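Local structure of precorrin-8x Methyl Mutase (1V9C) at residues L28-P31 / V32-M36; L96-P99 / E100-A103; A169-A172 / L173-P177. The protein probably catalyses the methyl-group migration that converts precorrin-8X to hydrogenobyrinate, or the like step of the anaerobic route, in the biosynthesis of adenosylcobalamin. One frame throughout, in Å; residues are numbered along the deposited sequence.

Contact 1 (L28-P31 / V32-M36); sequences LEWP and VVRRM. With SO4 (sulfate ion), chain E; SO4 (sulfate ion), chain F.
R34 lays its CB over one face of the W30 indole, 4.1 Å above the ring plane and offset toward the rim, while its guanidinium stands nearly perpendicular to the ring, the two planes 86° apart. NH2 of R34 comes within 3.8 Å of W30 CD1, and P31 CA lies over one face of the same guanidinium. The W30 ring also stacks with H23. R35 uses the edge of its guanidinium on two sulfates, probably from the crystallisation liquor: NE and NH2 grip the one of chain E, NE to O3 at 2.8 Å and NH2 to O2 at 2.7 Å, while NH1 and NH2 grip the one of chain F. A leucine here would probably leave both sulfates without the donor they share, with H198 and R202 among their remaining partners. With CG anti to the backbone N (chi1 -174°), the W30 indole lies under both R34 and V33, V33 CG1 approaching the same side as R34 CB but obliquely, 3.8 Å from W30 CZ3. D17 of helix 6-20 takes W30 NE1 and R34 NE, and D210 near the C-terminal end of the chain forms a salt bridge with R34 NH2. W30 to R35 lie at the start of helix 30-40. There E29 O accepts from V32 N and V33 N, and W30 O from R34 N at 2.9 Å, almost straight at 170°. P31 has no N-H to give; its carbonyl takes a weak bond from R35 N and a water that R34 NH1 also holds.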
loop_
_atom_site.group_PDB
_atom_site.type_symbol
_atom_site.label_atom_id
_atom_site.label_comp_id
_atom_site.label_asym_id
_atom_site.label_seq_id
_atom_site.Cartn_x
_atom_site.Cartn_y
_atom_site.Cartn_z
ATOM N N LEU B 28 -15.944 9.833 -16.172
ATOM C CA LEU B 28 -15.228 10.348 -15.009
ATOM C C LEU B 28 -14.826 9.248 -14.050
ATOM O O LEU B 28 -13.860 9.385 -13.313
ATOM C CB LEU B 28 -16.092 11.340 -14.243
ATOM C CG LEU B 28 -16.261 12.732 -14.820
ATOM C CD1 LEU B 28 -17.255 13.478 -13.945
ATOM C CD2 LEU B 28 -14.926 13.454 -14.874
ATOM N N GLU B 29 -15.576 8.158 -14.060
ATOM C CA GLU B 29 -15.305 7.053 -13.168
ATOM C C GLU B 29 -14.174 6.162 -13.645
ATOM O O GLU B 29 -13.388 5.668 -12.839
ATOM C CB GLU B 29 -16.564 6.210 -12.995
ATOM C CG GLU B 29 -17.701 6.901 -12.259
ATOM C CD GLU B 29 -19.011 6.134 -12.377
ATOM O OE1 GLU B 29 -20.007 6.539 -11.737
ATOM O OE2 GLU B 29 -19.045 5.127 -13.118
ATOM N N TRP B 30 -14.092 5.953 -14.953
ATOM C CA TRP B 30 -13.069 5.080 -15.497
ATOM C C TRP B 30 -11.630 5.397 -15.091
ATOM O O TRP B 30 -10.934 4.518 -14.613
ATOM C CB TRP B 30 -13.154 5.008 -17.025
ATOM C CG TRP B 30 -12.184 3.991 -17.599
ATOM C CD1 TRP B 30 -11.211 4.218 -18.539
ATOM C CD2 TRP B 30 -12.037 2.621 -17.198
ATOM N NE1 TRP B 30 -10.462 3.075 -18.737
ATOM C CE2 TRP B 30 -10.947 2.081 -17.928
ATOM C CE3 TRP B 30 -12.713 1.798 -16.294
ATOM C CZ2 TRP B 30 -10.523 0.756 -17.776
ATOM C CZ3 TRP B 30 -12.286 0.468 -16.142
ATOM C CH2 TRP B 30 -11.201 -0.035 -16.880
ATOM N N PRO B 31 -11.179 6.654 -15.259
ATOM C CA PRO B 31 -9.806 7.011 -14.893
ATOM C C PRO B 31 -9.461 6.602 -13.468
ATOM O O PRO B 31 -8.306 6.363 -13.144
ATOM C CB PRO B 31 -9.775 8.524 -15.082
ATOM C CG PRO B 31 -10.818 8.764 -16.127
ATOM C CD PRO B 31 -11.924 7.854 -15.665
ATOM N N VAL B 32 -10.471 6.520 -12.612
ATOM C CA VAL B 32 -10.232 6.129 -11.232
ATOM C C VAL B 32 -9.995 4.626 -11.142
ATOM O O VAL B 32 -9.061 4.174 -10.478
ATOM C CB VAL B 32 -11.432 6.530 -10.351
ATOM C CG1 VAL B 32 -11.288 5.956 -8.953
ATOM C CG2 VAL B 32 -11.539 8.049 -10.309
ATOM N N VAL B 33 -10.832 3.855 -11.834
ATOM C CA VAL B 33 -10.729 2.400 -11.797
ATOM C C VAL B 33 -9.457 1.916 -12.472
ATOM O O VAL B 33 -8.831 0.965 -12.011
ATOM C CB VAL B 33 -11.954 1.717 -12.466
ATOM C CG1 VAL B 33 -11.836 0.215 -12.350
ATOM C CG2 VAL B 33 -13.258 2.178 -11.787
ATOM N N ARG B 34 -9.094 2.586 -13.560
ATOM C CA ARG B 34 -7.898 2.279 -14.326
ATOM C C ARG B 34 -6.685 2.418 -13.409
ATOM O O ARG B 34 -5.850 1.523 -13.332
ATOM C CB ARG B 34 -7.770 3.261 -15.499
ATOM C CG ARG B 34 -6.561 3.028 -16.389
ATOM C CD ARG B 34 -6.143 4.305 -17.112
ATOM N NE ARG B 34 -7.062 4.734 -18.161
ATOM C CZ ARG B 34 -7.389 6.004 -18.389
ATOM N NH1 ARG B 34 -6.879 6.968 -17.632
ATOM N NH2 ARG B 34 -8.206 6.317 -19.390
ATOM N N ARG B 35 -6.613 3.549 -12.708
ATOM C CA ARG B 35 -5.515 3.833 -11.796
ATOM C C ARG B 35 -5.416 2.796 -10.678
ATOM O O ARG B 35 -4.335 2.363 -10.314
ATOM C CB ARG B 35 -5.685 5.233 -11.208
ATOM C CG ARG B 35 -4.472 5.706 -10.479
ATOM C CD ARG B 35 -4.029 7.030 -11.021
ATOM N NE ARG B 35 -2.667 7.347 -10.613
ATOM C CZ ARG B 35 -1.974 8.373 -11.092
ATOM N NH1 ARG B 35 -2.519 9.180 -11.993
ATOM N NH2 ARG B 35 -0.737 8.584 -10.681
ATOM N N MET B 36 -6.561 2.377 -10.154
ATOM C CA MET B 36 -6.569 1.392 -9.093
ATOM C C MET B 36 -6.052 0.041 -9.592
ATOM O O MET B 36 -5.384 -0.674 -8.844
ATOM C CB MET B 36 -7.985 1.245 -8.534
ATOM C CG MET B 36 -8.542 2.539 -7.999
ATOM S SD MET B 36 -10.306 2.541 -7.664
ATOM C CE MET B 36 -10.429 1.242 -6.468
HETATM S S SO4 E . -0.287 5.678 -8.242
HETATM O O1 SO4 E . -0.101 5.859 -6.789
HETATM O O2 SO4 E . 0.392 6.749 -8.985
HETATM O O3 SO4 E . -1.722 5.733 -8.547
HETATM O O4 SO4 E . 0.268 4.371 -8.642
HETATM S S SO4 F . -0.224 11.776 -12.626
HETATM O O1 SO4 F . -0.351 11.412 -11.207
HETATM O O2 SO4 F . -0.069 13.237 -12.757
HETATM O O3 SO4 F . -1.424 11.330 -13.352
HETATM O O4 SO4 F . 0.957 11.106 -13.197
HETATM O O HOH W 1 -5.954 6.880 -14.918
#

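Contact 2 (L96-P99 / E100-A103); sequences LAHP and EVVA
H98 O receives V102 N at 2.8 Å and P99 O receives A103 N at the same length, the first i to i+4 bonds of helix 99-107, which H98 precedes as N-cap. The chain enters from strand 92-94 through L96 and A97, and at H98 it turns into the helix. P99, as the first helical residue, needs no partner for its nitrogen, which carries no hydrogen. The cap itself is made by the imidazole: ND1 accepts a weak bond from E100 N, 3.4 Å long and bent to 132°, with the amide at the ring edge and in its plane. H98 and E100 lie side by side and point the same way, ring and carboxylate planes 71° apart. The glutamate chain bends at chi2 (107°), which brings OE1 back beside the ring, 3.3 Å from H98 CE1. Nearer the backbone, H98 CB packs on V101 CG2 at 3.7 Å, and V101 continues onto A115 and Y119 of helix 112-122; the H98 ring also meets that of Y119. This surface contact thus starts a helix and rests it on the next one. V102 packs against the incoming loop: its CG2, set beside the backbone N, sits 3.5 Å from L96 O and 3.1 Å from H98 O.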
loop_
_atom_site.group_PDB
_atom_site.type_symbol
_atom_site.label_atom_id
_atom_site.label_comp_id
_atom_site.label_asym_id
_atom_site.label_seq_id
_atom_site.Cartn_x
_atom_site.Cartn_y
_atom_site.Cartn_z
ATOM N N LEU B 96 -5.737 7.924 12.786
ATOM C CA LEU B 96 -5.424 6.800 13.674
ATOM C C LEU B 96 -4.075 6.840 14.384
ATOM O O LEU B 96 -3.942 6.324 15.494
ATOM C CB LEU B 96 -5.558 5.473 12.925
ATOM C CG LEU B 96 -6.992 5.068 12.586
ATOM C CD1 LEU B 96 -6.980 3.679 11.976
ATOM C CD2 LEU B 96 -7.856 5.076 13.840
ATOM N N ALA B 97 -3.073 7.440 13.755
ATOM C CA ALA B 97 -1.759 7.525 14.377
ATOM C C ALA B 97 -1.538 8.919 14.949
ATOM O O ALA B 97 -0.458 9.223 15.446
ATOM C CB ALA B 97 -0.673 7.199 13.360
ATOM N N HIS B 98 -2.568 9.759 14.875
ATOM C CA HIS B 98 -2.496 11.129 15.378
ATOM C C HIS B 98 -2.234 11.142 16.890
ATOM O O HIS B 98 -2.791 10.331 17.634
ATOM C CB HIS B 98 -3.804 11.858 15.065
ATOM C CG HIS B 98 -3.696 13.349 15.113
ATOM N ND1 HIS B 98 -3.307 14.032 16.243
ATOM C CD2 HIS B 98 -3.935 14.290 14.168
ATOM C CE1 HIS B 98 -3.312 15.329 15.995
ATOM N NE2 HIS B 98 -3.691 15.513 14.743
ATOM N N PRO B 99 -1.374 12.065 17.358
ATOM C CA PRO B 99 -1.016 12.204 18.774
ATOM C C PRO B 99 -2.207 12.326 19.723
ATOM O O PRO B 99 -2.395 11.483 20.604
ATOM C CB PRO B 99 -0.146 13.458 18.785
ATOM C CG PRO B 99 0.517 13.408 17.458
ATOM C CD PRO B 99 -0.628 13.038 16.544
ATOM N N GLU B 100 -3.002 13.381 19.545
ATOM C CA GLU B 100 -4.166 13.611 20.388
ATOM C C GLU B 100 -5.074 12.397 20.397
ATOM O O GLU B 100 -5.498 11.940 21.461
ATOM C CB GLU B 100 -4.942 14.845 19.918
ATOM C CG GLU B 100 -4.434 16.159 20.514
ATOM C CD GLU B 100 -3.673 17.022 19.518
ATOM O OE1 GLU B 100 -2.671 16.540 18.947
ATOM O OE2 GLU B 100 -4.077 18.189 19.309
ATOM N N VAL B 101 -5.356 11.874 19.205
ATOM C CA VAL B 101 -6.204 10.698 19.042
ATOM C C VAL B 101 -5.681 9.504 19.838
ATOM O O VAL B 101 -6.426 8.861 20.583
ATOM C CB VAL B 101 -6.305 10.282 17.553
ATOM C CG1 VAL B 101 -6.986 8.930 17.438
ATOM C CG2 VAL B 101 -7.080 11.328 16.767
ATOM N N VAL B 102 -4.400 9.200 19.673
ATOM C CA VAL B 102 -3.812 8.075 20.382
ATOM C C VAL B 102 -3.814 8.358 21.877
ATOM O O VAL B 102 -3.970 7.447 22.694
ATOM C CB VAL B 102 -2.366 7.800 19.894
ATOM C CG1 VAL B 102 -1.705 6.740 20.770
ATOM C CG2 VAL B 102 -2.394 7.330 18.441
ATOM N N ALA B 103 -3.647 9.633 22.222
ATOM C CA ALA B 103 -3.634 10.074 23.611
ATOM C C ALA B 103 -5.009 9.832 24.228
ATOM O O ALA B 103 -5.130 9.227 25.293
ATOM C CB ALA B 103 -3.278 11.553 23.680
#

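Contact 3 (A169-A172 / L173-P177); sequences AKRA and LMEAP
K170 O is gripped by two amides, M174 N at 2.8 Å and L173 N at 2.9 Å, near the C-terminal end of helix 166-174, the helix of the beta-alpha-beta unit that joins strands 155-158 and 180-183. The two donors approach differently. M174 N comes nearly in line with the carbonyl, whereas L173 N stands above its plane, 68° out of it. L173 N also makes a weak bond to A169 O, so alpha-type (i to i+4, weak) and 3-10-type (i to i+3) bonds meet at one amide as the helix runs out. A176 N then bonds to L173 O, and the chain leaves toward strand 180-183. The K170 chain is extended beyond CG and carries NZ away to the carbonyl oxygens of T183, G185 and P160. L173 and M174 cover W180 and V182 of the neighbouring strand, and A172 faces L141 and V144 of helix 137-147. E175 runs back beside the backbone carbonyl of R171, its CG 3.5 Å from R171 O. M174 bends at chi3 (-78°), which folds its methyl back over the preceding turn: CE lies 3.4 Å from K170 O and 4.0 Å from K170 CB.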
loop_
_atom_site.group_PDB
_atom_site.type_symbol
_atom_site.label_atom_id
_atom_site.label_comp_id
_atom_site.label_asym_id
_atom_site.label_seq_id
_atom_site.Cartn_x
_atom_site.Cartn_y
_atom_site.Cartn_z
ATOM N N ALA B 169 -18.872 -2.862 7.089
ATOM C CA ALA B 169 -18.404 -1.481 7.116
ATOM C C ALA B 169 -18.702 -0.805 5.779
ATOM O O ALA B 169 -19.068 0.376 5.723
ATOM C CB ALA B 169 -16.909 -1.445 7.394
ATOM N N LYS B 170 -18.546 -1.561 4.701
ATOM C CA LYS B 170 -18.804 -1.021 3.384
ATOM C C LYS B 170 -20.307 -0.858 3.167
ATOM O O LYS B 170 -20.750 0.154 2.624
ATOM C CB LYS B 170 -18.167 -1.919 2.325
ATOM C CG LYS B 170 -16.644 -1.890 2.422
ATOM C CD LYS B 170 -15.969 -2.930 1.562
ATOM C CE LYS B 170 -14.458 -2.813 1.696
ATOM N NZ LYS B 170 -13.743 -3.569 0.647
ATOM N N ARG B 171 -21.094 -1.837 3.601
ATOM C CA ARG B 171 -22.546 -1.734 3.467
ATOM C C ARG B 171 -23.008 -0.484 4.218
ATOM O O ARG B 171 -23.763 0.329 3.691
ATOM C CB ARG B 171 -23.225 -2.970 4.050
ATOM C CG ARG B 171 -23.931 -3.833 3.016
ATOM C CD ARG B 171 -24.335 -5.181 3.608
ATOM N NE ARG B 171 -23.178 -6.045 3.849
ATOM C CZ ARG B 171 -23.209 -7.157 4.578
ATOM N NH1 ARG B 171 -24.337 -7.552 5.149
ATOM N NH2 ARG B 171 -22.109 -7.879 4.731
ATOM N N ALA B 172 -22.535 -0.317 5.446
ATOM C CA ALA B 172 -22.913 0.848 6.228
ATOM C C ALA B 172 -22.586 2.138 5.479
ATOM O O ALA B 172 -23.198 3.185 5.731
ATOM C CB ALA B 172 -22.199 0.834 7.551
ATOM N N LEU B 173 -21.621 2.071 4.564
ATOM C CA LEU B 173 -21.237 3.255 3.802
ATOM C C LEU B 173 -22.079 3.420 2.532
ATOM O O LEU B 173 -22.512 4.523 2.195
ATOM C CB LEU B 173 -19.752 3.180 3.432
ATOM C CG LEU B 173 -19.225 4.290 2.516
ATOM C CD1 LEU B 173 -19.339 5.638 3.234
ATOM C CD2 LEU B 173 -17.776 4.004 2.145
ATOM N N MET B 174 -22.308 2.315 1.835
ATOM C CA MET B 174 -23.083 2.328 0.595
ATOM C C MET B 174 -24.587 2.589 0.738
ATOM O O MET B 174 -25.311 2.572 -0.256
ATOM C CB MET B 174 -22.891 1.016 -0.142
ATOM C CG MET B 174 -21.510 0.814 -0.691
ATOM S SD MET B 174 -21.447 -0.759 -1.501
ATOM C CE MET B 174 -21.301 -1.837 -0.089
ATOM N N GLU B 175 -25.048 2.827 1.963
ATOM C CA GLU B 175 -26.462 3.101 2.226
ATOM C C GLU B 175 -26.549 4.395 3.033
ATOM O O GLU B 175 -27.563 4.687 3.671
ATOM C CB GLU B 175 -27.081 1.936 3.008
ATOM C CG GLU B 175 -26.961 0.596 2.280
ATOM C CD GLU B 175 -27.475 -0.586 3.089
ATOM O OE1 GLU B 175 -26.993 -0.789 4.224
ATOM O OE2 GLU B 175 -28.355 -1.318 2.583
ATOM N N ALA B 176 -25.471 5.170 2.979
ATOM C CA ALA B 176 -25.371 6.429 3.703
ATOM C C ALA B 176 -25.589 7.644 2.800
ATOM O O ALA B 176 -25.501 7.539 1.568
ATOM C CB ALA B 176 -24.014 6.515 4.381
ATOM N N PRO B 177 -25.884 8.815 3.408
ATOM C CA PRO B 177 -26.144 10.113 2.769
ATOM C C PRO B 177 -24.905 10.959 2.451
ATOM O O PRO B 177 -24.858 12.146 2.782
ATOM C CB PRO B 177 -27.029 10.808 3.790
ATOM C CG PRO B 177 -26.369 10.421 5.047
ATOM C CD PRO B 177 -26.170 8.915 4.851
#

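From the N terminus the three contacts come in series, none nested in or crossing another, and each is a continuous local stretch at a helix end. Contact 1 opens helix 30-40, after helix 6-20 and ahead of strand 49-51, both of which it touches. Contact 2 turns the chain out of strand 92-94 into helix 99-107, on the opposite side of the chain's centre; its centre is 32 Å from that of contact 1. Strands 49-51 and 92-94 are the outermost strands of the sheet within this chain. Contact 3 ends helix 166-174 and leads into strand 180-183, next to 49-51 in the mixed sheet. Nearest atoms of contacts 1 and 3 are about 9 Å apart; no two of the three contacts touch.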